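Local coordinates for putative type VI secretion protein (Escherichia coli, PDB 6SKI) that probably hydrolyses phospholipids as a type VI secretion effector that is loaded onto the VgrG spike, at residues 489-502 and 516-528. Numbering follows the deposited sequence.
Sequences SANWNIESDGNLWV and PKGNKAFVFPNKP
Trp492 presents the edge of its indole to a face of Phe524. The pair is T-shaped, with planes at 71° and Trp492 CE3 3.7 Å from Phe524 CD1. Ile494 CG1 lies over the opposite face of Phe524 in a CH-pi contact, so the phenyl ring is held between the two residues. One face of the indole carries Lys527 CG over its six-membered ring and Pro528 CD over its five-membered ring. Trp492 CG stands anti to the carbonyl carbon (chi1 -80°), which swings the indole across to Phe524, Lys527 and Pro528. Phe331 and Cys334 of strand 328-341 also touch its side chain. Next to this cluster, Asn491 N donates to Asn526 O at 2.6 Å; Asn526 is in the type I turn from Phe524 to Lys527. Asn491 OD1 takes the backbone N of Asn493 on a lone pair, in the carbonyl plane, which makes an Asx turn. The amide oxygen of Asn526 is bound by Arg289.

Beyond the aromatic cluster, strands 495-497 and 521-523 form a short antiparallel sheet of their own, separate from the seven-stranded mixed sheet of this alpha/beta-hydrolase-clan protein. Glu495 N and Val523 O bond at 2.9 Å, nearly straight at 176°. Asp497 and Ala521 form the second hydrogen-bonded pair. Between them Ser496 and Phe522 form the non-hydrogen-bonded pair, with Ser496 CB 3.6 Å from Phe522 CE2.

The far end is looser and more exposed. Asn519 ND2 makes a weak bond to Leu500 O at 3.4 Å and sits at the edge of the exposed Trp501 ring. Pro516 CB touches Gly498 O. Lys520 passes its CD by Ser496 OG, then turns away to a salt bridge with Glu79.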
ATOM      1  N   SER A 489       8.392 -12.485   9.860  1.00 46.97           N
ATOM      2  CA  SER A 489       8.716 -11.973   8.538  1.00 46.97           C
ATOM      3  C   SER A 489      10.187 -11.632   8.374  1.00 46.97           C
ATOM      4  O   SER A 489      10.663 -11.556   7.238  1.00 46.97           O
ATOM      5  CB  SER A 489       7.875 -10.728   8.232  1.00 46.97           C
ATOM      6  OG  SER A 489       8.016  -9.757   9.252  1.00 46.97           O
ATOM      7  N   ALA A 490      10.908 -11.433   9.471  1.00 46.21           N
ATOM      8  CA  ALA A 490      12.339 -11.183   9.423  1.00 46.21           C
ATOM      9  C   ALA A 490      13.082 -12.506   9.523  1.00 46.21           C
ATOM     10  O   ALA A 490      12.890 -13.264  10.478  1.00 46.21           O
ATOM     11  CB  ALA A 490      12.763 -10.245  10.552  1.00 46.21           C
ATOM     12  N   ASN A 491      13.921 -12.785   8.530  1.00 46.67           N
ATOM     13  CA  ASN A 491      14.684 -14.022   8.507  1.00 46.67           C
ATOM     14  C   ASN A 491      15.994 -13.770   7.784  1.00 46.67           C
ATOM     15  O   ASN A 491      16.207 -12.709   7.196  1.00 46.67           O
ATOM     16  CB  ASN A 491      13.914 -15.160   7.830  1.00 46.67           C
ATOM     17  CG  ASN A 491      13.330 -14.758   6.497  1.00 46.67           C
ATOM     18  OD1 ASN A 491      14.043 -14.642   5.506  1.00 46.67           O
ATOM     19  ND2 ASN A 491      12.021 -14.558   6.461  1.00 46.67           N
ATOM     20  N   TRP A 492      16.874 -14.762   7.831  1.00 46.76           N
ATOM     21  CA  TRP A 492      18.169 -14.670   7.177  1.00 46.76           C
ATOM     22  C   TRP A 492      18.239 -15.606   5.979  1.00 46.76           C
ATOM     23  O   TRP A 492      19.311 -16.088   5.618  1.00 46.76           O
ATOM     24  CB  TRP A 492      19.290 -14.970   8.167  1.00 46.76           C
ATOM     25  CG  TRP A 492      19.624 -13.806   9.037  1.00 46.76           C
ATOM     26  CD1 TRP A 492      19.194 -13.588  10.309  1.00 46.76           C
ATOM     27  CD2 TRP A 492      20.458 -12.696   8.700  1.00 46.76           C
ATOM     28  NE1 TRP A 492      19.709 -12.413  10.788  1.00 46.76           N
ATOM     29  CE2 TRP A 492      20.489 -11.844   9.818  1.00 46.76           C
ATOM     30  CE3 TRP A 492      21.183 -12.339   7.561  1.00 46.76           C
ATOM     31  CZ2 TRP A 492      21.213 -10.660   9.830  1.00 46.76           C
ATOM     32  CZ3 TRP A 492      21.902 -11.165   7.577  1.00 46.76           C
ATOM     33  CH2 TRP A 492      21.912 -10.340   8.702  1.00 46.76           C
ATOM     34  N   ASN A 493      17.094 -15.864   5.353  1.00 48.99           N
ATOM     35  CA  ASN A 493      17.076 -16.634   4.122  1.00 48.99           C
ATOM     36  C   ASN A 493      17.668 -15.803   2.997  1.00 48.99           C
ATOM     37  O   ASN A 493      17.364 -14.616   2.855  1.00 48.99           O
ATOM     38  CB  ASN A 493      15.650 -17.046   3.767  1.00 48.99           C
ATOM     39  CG  ASN A 493      15.099 -18.095   4.694  1.00 48.99           C
ATOM     40  OD1 ASN A 493      13.964 -18.537   4.546  1.00 48.99           O
ATOM     41  ND2 ASN A 493      15.904 -18.512   5.653  1.00 48.99           N
ATOM     42  N   ILE A 494      18.509 -16.427   2.192  1.00 52.53           N
ATOM     43  CA  ILE A 494      19.217 -15.732   1.128  1.00 52.53           C
ATOM     44  C   ILE A 494      18.463 -15.937  -0.175  1.00 52.53           C
ATOM     45  O   ILE A 494      17.858 -16.993  -0.406  1.00 52.53           O
ATOM     46  CB  ILE A 494      20.679 -16.208   1.023  1.00 52.53           C
ATOM     47  CG1 ILE A 494      21.581 -15.068   0.559  1.00 52.53           C
ATOM     48  CG2 ILE A 494      20.817 -17.389   0.086  1.00 52.53           C
ATOM     49  CD1 ILE A 494      23.044 -15.383   0.658  1.00 52.53           C
ATOM     50  N   GLU A 495      18.456 -14.905  -1.005  1.00 54.03           N
ATOM     51  CA  GLU A 495      17.910 -14.953  -2.347  1.00 54.03           C
ATOM     52  C   GLU A 495      18.990 -14.502  -3.316  1.00 54.03           C
ATOM     53  O   GLU A 495      19.989 -13.896  -2.926  1.00 54.03           O
ATOM     54  CB  GLU A 495      16.664 -14.070  -2.472  1.00 54.03           C
ATOM     55  CG  GLU A 495      15.472 -14.574  -1.685  1.00 54.03           C
ATOM     56  CD  GLU A 495      14.177 -13.906  -2.091  1.00 54.03           C
ATOM     57  OE1 GLU A 495      14.205 -13.043  -2.993  1.00 54.03           O
ATOM     58  OE2 GLU A 495      13.128 -14.243  -1.505  1.00 54.03           O
ATOM     59  N   SER A 496      18.789 -14.804  -4.590  1.00 56.80           N
ATOM     60  CA  SER A 496      19.764 -14.460  -5.608  1.00 56.80           C
ATOM     61  C   SER A 496      19.067 -13.876  -6.825  1.00 56.80           C
ATOM     62  O   SER A 496      17.892 -14.141  -7.090  1.00 56.80           O
ATOM     63  CB  SER A 496      20.598 -15.677  -6.019  1.00 56.80           C
ATOM     64  OG  SER A 496      19.791 -16.650  -6.655  1.00 56.80           O
ATOM     65  N   ASP A 497      19.819 -13.063  -7.556  1.00 59.56           N
ATOM     66  CA  ASP A 497      19.388 -12.547  -8.845  1.00 59.56           C
ATOM     67  C   ASP A 497      20.581 -12.512  -9.784  1.00 59.56           C
ATOM     68  O   ASP A 497      21.723 -12.335  -9.361  1.00 59.56           O
ATOM     69  CB  ASP A 497      18.768 -11.152  -8.728  1.00 59.56           C
ATOM     70  CG  ASP A 497      17.732 -10.888  -9.800  1.00 59.56           C
ATOM     71  OD1 ASP A 497      16.711 -11.605  -9.830  1.00 59.56           O
ATOM     72  OD2 ASP A 497      17.941  -9.972 -10.620  1.00 59.56           O
ATOM     73  N   GLY A 498      20.303 -12.665 -11.076  1.00 61.32           N
ATOM     74  CA  GLY A 498      21.337 -12.612 -12.087  1.00 61.32           C
ATOM     75  C   GLY A 498      21.406 -11.311 -12.848  1.00 61.32           C
ATOM     76  O   GLY A 498      22.106 -11.243 -13.867  1.00 61.32           O
ATOM     77  N   ASN A 499      20.713 -10.271 -12.397  1.00 58.97           N
ATOM     78  CA  ASN A 499      20.678  -8.986 -13.075  1.00 58.97           C
ATOM     79  C   ASN A 499      21.549  -7.944 -12.392  1.00 58.97           C
ATOM     80  O   ASN A 499      21.520  -6.776 -12.784  1.00 58.97           O
ATOM     81  CB  ASN A 499      19.238  -8.485 -13.163  1.00 58.97           C
ATOM     82  CG  ASN A 499      18.391  -9.323 -14.086  1.00 58.97           C
ATOM     83  OD1 ASN A 499      18.675  -9.430 -15.277  1.00 58.97           O
ATOM     84  ND2 ASN A 499      17.344  -9.927 -13.541  1.00 58.97           N
ATOM     85  N   LEU A 500      22.322  -8.339 -11.385  1.00 54.93           N
ATOM     86  CA  LEU A 500      23.145  -7.409 -10.633  1.00 54.93           C
ATOM     87  C   LEU A 500      24.497  -8.043 -10.360  1.00 54.93           C
ATOM     88  O   LEU A 500      24.638  -9.266 -10.313  1.00 54.93           O
ATOM     89  CB  LEU A 500      22.495  -7.021  -9.297  1.00 54.93           C
ATOM     90  CG  LEU A 500      21.100  -6.402  -9.260  1.00 54.93           C
ATOM     91  CD1 LEU A 500      20.723  -6.097  -7.827  1.00 54.93           C
ATOM     92  CD2 LEU A 500      21.033  -5.143 -10.100  1.00 54.93           C
ATOM     93  N   TRP A 501      25.495  -7.187 -10.175  1.00 51.30           N
ATOM     94  CA  TRP A 501      26.774  -7.584  -9.612  1.00 51.30           C
ATOM     95  C   TRP A 501      27.100  -6.612  -8.493  1.00 51.30           C
ATOM     96  O   TRP A 501      27.077  -5.398  -8.700  1.00 51.30           O
ATOM     97  CB  TRP A 501      27.887  -7.590 -10.667  1.00 51.30           C
ATOM     98  CG  TRP A 501      29.225  -7.916 -10.095  1.00 51.30           C
ATOM     99  CD1 TRP A 501      29.718  -9.156  -9.827  1.00 51.30           C
ATOM    100  CD2 TRP A 501      30.240  -6.986  -9.704  1.00 51.30           C
ATOM    101  NE1 TRP A 501      30.978  -9.058  -9.295  1.00 51.30           N
ATOM    102  CE2 TRP A 501      31.321  -7.735  -9.209  1.00 51.30           C
ATOM    103  CE3 TRP A 501      30.341  -5.595  -9.730  1.00 51.30           C
ATOM    104  CZ2 TRP A 501      32.486  -7.139  -8.742  1.00 51.30           C
ATOM    105  CZ3 TRP A 501      31.496  -5.007  -9.265  1.00 51.30           C
ATOM    106  CH2 TRP A 501      32.554  -5.777  -8.780  1.00 51.30           C
ATOM    107  N   VAL A 502      27.401  -7.133  -7.313  1.00 52.31           N
ATOM    108  CA  VAL A 502      27.680  -6.304  -6.150  1.00 52.31           C
ATOM    109  C   VAL A 502      29.172  -6.367  -5.874  1.00 52.31           C
ATOM    110  O   VAL A 502      29.757  -7.455  -5.838  1.00 52.31           O
ATOM    111  CB  VAL A 502      26.864  -6.749  -4.925  1.00 52.31           C
ATOM    112  CG1 VAL A 502      27.043  -5.763  -3.796  1.00 52.31           C
ATOM    113  CG2 VAL A 502      25.400  -6.881  -5.289  1.00 52.31           C
ATOM    114  N   PRO A 516      21.977 -10.801 -18.269  1.00 65.00           N
ATOM    115  CA  PRO A 516      22.680 -11.504 -17.190  1.00 65.00           C
ATOM    116  C   PRO A 516      23.993 -12.098 -17.672  1.00 65.00           C
ATOM    117  O   PRO A 516      24.088 -12.634 -18.777  1.00 65.00           O
ATOM    118  CB  PRO A 516      21.684 -12.591 -16.774  1.00 65.00           C
ATOM    119  CG  PRO A 516      20.856 -12.813 -17.992  1.00 65.00           C
ATOM    120  CD  PRO A 516      20.705 -11.457 -18.613  1.00 65.00           C
ATOM    121  N   LYS A 517      25.014 -11.997 -16.824  1.00 65.01           N
ATOM    122  CA  LYS A 517      26.351 -12.472 -17.142  1.00 65.01           C
ATOM    123  C   LYS A 517      26.619 -13.869 -16.600  1.00 65.01           C
ATOM    124  O   LYS A 517      27.771 -14.313 -16.601  1.00 65.01           O
ATOM    125  CB  LYS A 517      27.398 -11.496 -16.604  1.00 65.01           C
ATOM    126  CG  LYS A 517      27.360 -10.123 -17.253  1.00 65.01           C
ATOM    127  CD  LYS A 517      28.069 -10.122 -18.594  1.00 65.01           C
ATOM    128  CE  LYS A 517      27.333  -9.263 -19.604  1.00 65.01           C
ATOM    129  NZ  LYS A 517      28.026  -9.242 -20.918  1.00 65.01           N
ATOM    130  N   GLY A 518      25.589 -14.565 -16.130  1.00 65.12           N
ATOM    131  CA  GLY A 518      25.741 -15.897 -15.590  1.00 65.12           C
ATOM    132  C   GLY A 518      26.114 -15.961 -14.126  1.00 65.12           C
ATOM    133  O   GLY A 518      26.118 -17.058 -13.553  1.00 65.12           O
ATOM    134  N   ASN A 519      26.423 -14.831 -13.502  1.00 62.80           N
ATOM    135  CA  ASN A 519      26.726 -14.809 -12.081  1.00 62.80           C
ATOM    136  C   ASN A 519      25.440 -14.732 -11.267  1.00 62.80           C
ATOM    137  O   ASN A 519      24.351 -14.498 -11.795  1.00 62.80           O
ATOM    138  CB  ASN A 519      27.618 -13.621 -11.734  1.00 62.80           C
ATOM    139  CG  ASN A 519      26.862 -12.311 -11.740  1.00 62.80           C
ATOM    140  OD1 ASN A 519      25.960 -12.110 -12.549  1.00 62.80           O
ATOM    141  ND2 ASN A 519      27.217 -11.415 -10.827  1.00 62.80           N
ATOM    142  N   LYS A 520      25.579 -14.931  -9.961  1.00 59.36           N
ATOM    143  CA  LYS A 520      24.480 -14.765  -9.026  1.00 59.36           C
ATOM    144  C   LYS A 520      24.885 -13.771  -7.949  1.00 59.36           C
ATOM    145  O   LYS A 520      25.944 -13.915  -7.332  1.00 59.36           O
ATOM    146  CB  LYS A 520      24.079 -16.102  -8.401  1.00 59.36           C
ATOM    147  CG  LYS A 520      22.873 -16.739  -9.067  1.00 59.36           C
ATOM    148  CD  LYS A 520      22.349 -17.918  -8.271  1.00 59.36           C
ATOM    149  CE  LYS A 520      23.456 -18.897  -7.946  1.00 59.36           C
ATOM    150  NZ  LYS A 520      22.914 -20.173  -7.410  1.00 59.36           N
ATOM    151  N   ALA A 521      24.044 -12.769  -7.733  1.00 56.32           N
ATOM    152  CA  ALA A 521      24.209 -11.799  -6.664  1.00 56.32           C
ATOM    153  C   ALA A 521      23.225 -12.133  -5.557  1.00 56.32           C
ATOM    154  O   ALA A 521      22.055 -12.421  -5.823  1.00 56.32           O
ATOM    155  CB  ALA A 521      23.977 -10.373  -7.164  1.00 56.32           C
ATOM    156  N   PHE A 522      23.697 -12.080  -4.317  1.00 54.80           N
ATOM    157  CA  PHE A 522      22.978 -12.632  -3.179  1.00 54.80           C
ATOM    158  C   PHE A 522      22.549 -11.520  -2.235  1.00 54.80           C
ATOM    159  O   PHE A 522      23.352 -10.649  -1.887  1.00 54.80           O
ATOM    160  CB  PHE A 522      23.845 -13.654  -2.452  1.00 54.80           C
ATOM    161  CG  PHE A 522      23.989 -14.948  -3.191  1.00 54.80           C
ATOM    162  CD1 PHE A 522      25.131 -15.220  -3.918  1.00 54.80           C
ATOM    163  CD2 PHE A 522      22.983 -15.893  -3.159  1.00 54.80           C
ATOM    164  CE1 PHE A 522      25.263 -16.405  -4.600  1.00 54.80           C
ATOM    165  CE2 PHE A 522      23.113 -17.080  -3.839  1.00 54.80           C
ATOM    166  CZ  PHE A 522      24.254 -17.336  -4.560  1.00 54.80           C
ATOM    167  N   VAL A 523      21.285 -11.560  -1.829  1.00 50.70           N
ATOM    168  CA  VAL A 523      20.692 -10.573  -0.938  1.00 50.70           C
ATOM    169  C   VAL A 523      19.999 -11.307   0.198  1.00 50.70           C
ATOM    170  O   VAL A 523      19.515 -12.429   0.019  1.00 50.70           O
ATOM    171  CB  VAL A 523      19.697  -9.663  -1.689  1.00 50.70           C
ATOM    172  CG1 VAL A 523      18.579 -10.489  -2.290  1.00 50.70           C
ATOM    173  CG2 VAL A 523      19.144  -8.587  -0.779  1.00 50.70           C
ATOM    174  N   PHE A 524      19.983 -10.694   1.372  1.00 49.22           N
ATOM    175  CA  PHE A 524      19.074 -11.130   2.418  1.00 49.22           C
ATOM    176  C   PHE A 524      17.877 -10.188   2.409  1.00 49.22           C
ATOM    177  O   PHE A 524      17.905  -9.143   3.068  1.00 49.22           O
ATOM    178  CB  PHE A 524      19.768 -11.136   3.777  1.00 49.22           C
ATOM    179  CG  PHE A 524      20.924 -12.085   3.855  1.00 49.22           C
ATOM    180  CD1 PHE A 524      20.716 -13.437   4.045  1.00 49.22           C
ATOM    181  CD2 PHE A 524      22.221 -11.627   3.723  1.00 49.22           C
ATOM    182  CE1 PHE A 524      21.778 -14.309   4.113  1.00 49.22           C
ATOM    183  CE2 PHE A 524      23.284 -12.495   3.789  1.00 49.22           C
ATOM    184  CZ  PHE A 524      23.061 -13.837   3.985  1.00 49.22           C
ATOM    185  N   PRO A 525      16.812 -10.521   1.674  1.00 47.98           N
ATOM    186  CA  PRO A 525      15.741  -9.539   1.462  1.00 47.98           C
ATOM    187  C   PRO A 525      14.960  -9.223   2.717  1.00 47.98           C
ATOM    188  O   PRO A 525      14.515  -8.083   2.888  1.00 47.98           O
ATOM    189  CB  PRO A 525      14.853 -10.224   0.413  1.00 47.98           C
ATOM    190  CG  PRO A 525      15.723 -11.278  -0.187  1.00 47.98           C
ATOM    191  CD  PRO A 525      16.525 -11.771   0.962  1.00 47.98           C
ATOM    192  N   ASN A 526      14.792 -10.194   3.605  1.00 46.14           N
ATOM    193  CA  ASN A 526      13.955 -10.060   4.785  1.00 46.14           C
ATOM    194  C   ASN A 526      14.807 -10.094   6.040  1.00 46.14           C
ATOM    195  O   ASN A 526      14.425 -10.659   7.061  1.00 46.14           O
ATOM    196  CB  ASN A 526      12.901 -11.159   4.820  1.00 46.14           C
ATOM    197  CG  ASN A 526      12.052 -11.178   3.575  1.00 46.14           C
ATOM    198  OD1 ASN A 526      11.353 -10.213   3.274  1.00 46.14           O
ATOM    199  ND2 ASN A 526      12.118 -12.271   2.832  1.00 46.14           N
ATOM    200  N   LYS A 527      15.964  -9.461   5.974  1.00 46.71           N
ATOM    201  CA  LYS A 527      16.895  -9.514   7.086  1.00 46.71           C
ATOM    202  C   LYS A 527      16.409  -8.608   8.212  1.00 46.71           C
ATOM    203  O   LYS A 527      15.946  -7.496   7.955  1.00 46.71           O
ATOM    204  CB  LYS A 527      18.286  -9.087   6.631  1.00 46.71           C
ATOM    205  CG  LYS A 527      19.093  -8.325   7.652  1.00 46.71           C
ATOM    206  CD  LYS A 527      20.100  -7.427   6.975  1.00 46.71           C
ATOM    207  CE  LYS A 527      20.473  -6.259   7.857  1.00 46.71           C
ATOM    208  NZ  LYS A 527      21.131  -5.186   7.066  1.00 46.71           N
ATOM    209  N   PRO A 528      16.485  -9.076   9.453  1.00 45.85           N
ATOM    210  CA  PRO A 528      15.991  -8.270  10.569  1.00 45.85           C
ATOM    211  C   PRO A 528      16.829  -7.021  10.770  1.00 45.85           C
ATOM    212  O   PRO A 528      18.020  -6.984  10.457  1.00 45.85           O
ATOM    213  CB  PRO A 528      16.115  -9.223  11.762  1.00 45.85           C
ATOM    214  CG  PRO A 528      17.227 -10.127  11.360  1.00 45.85           C
ATOM    215  CD  PRO A 528      16.942 -10.392   9.916  1.00 45.85           C
TER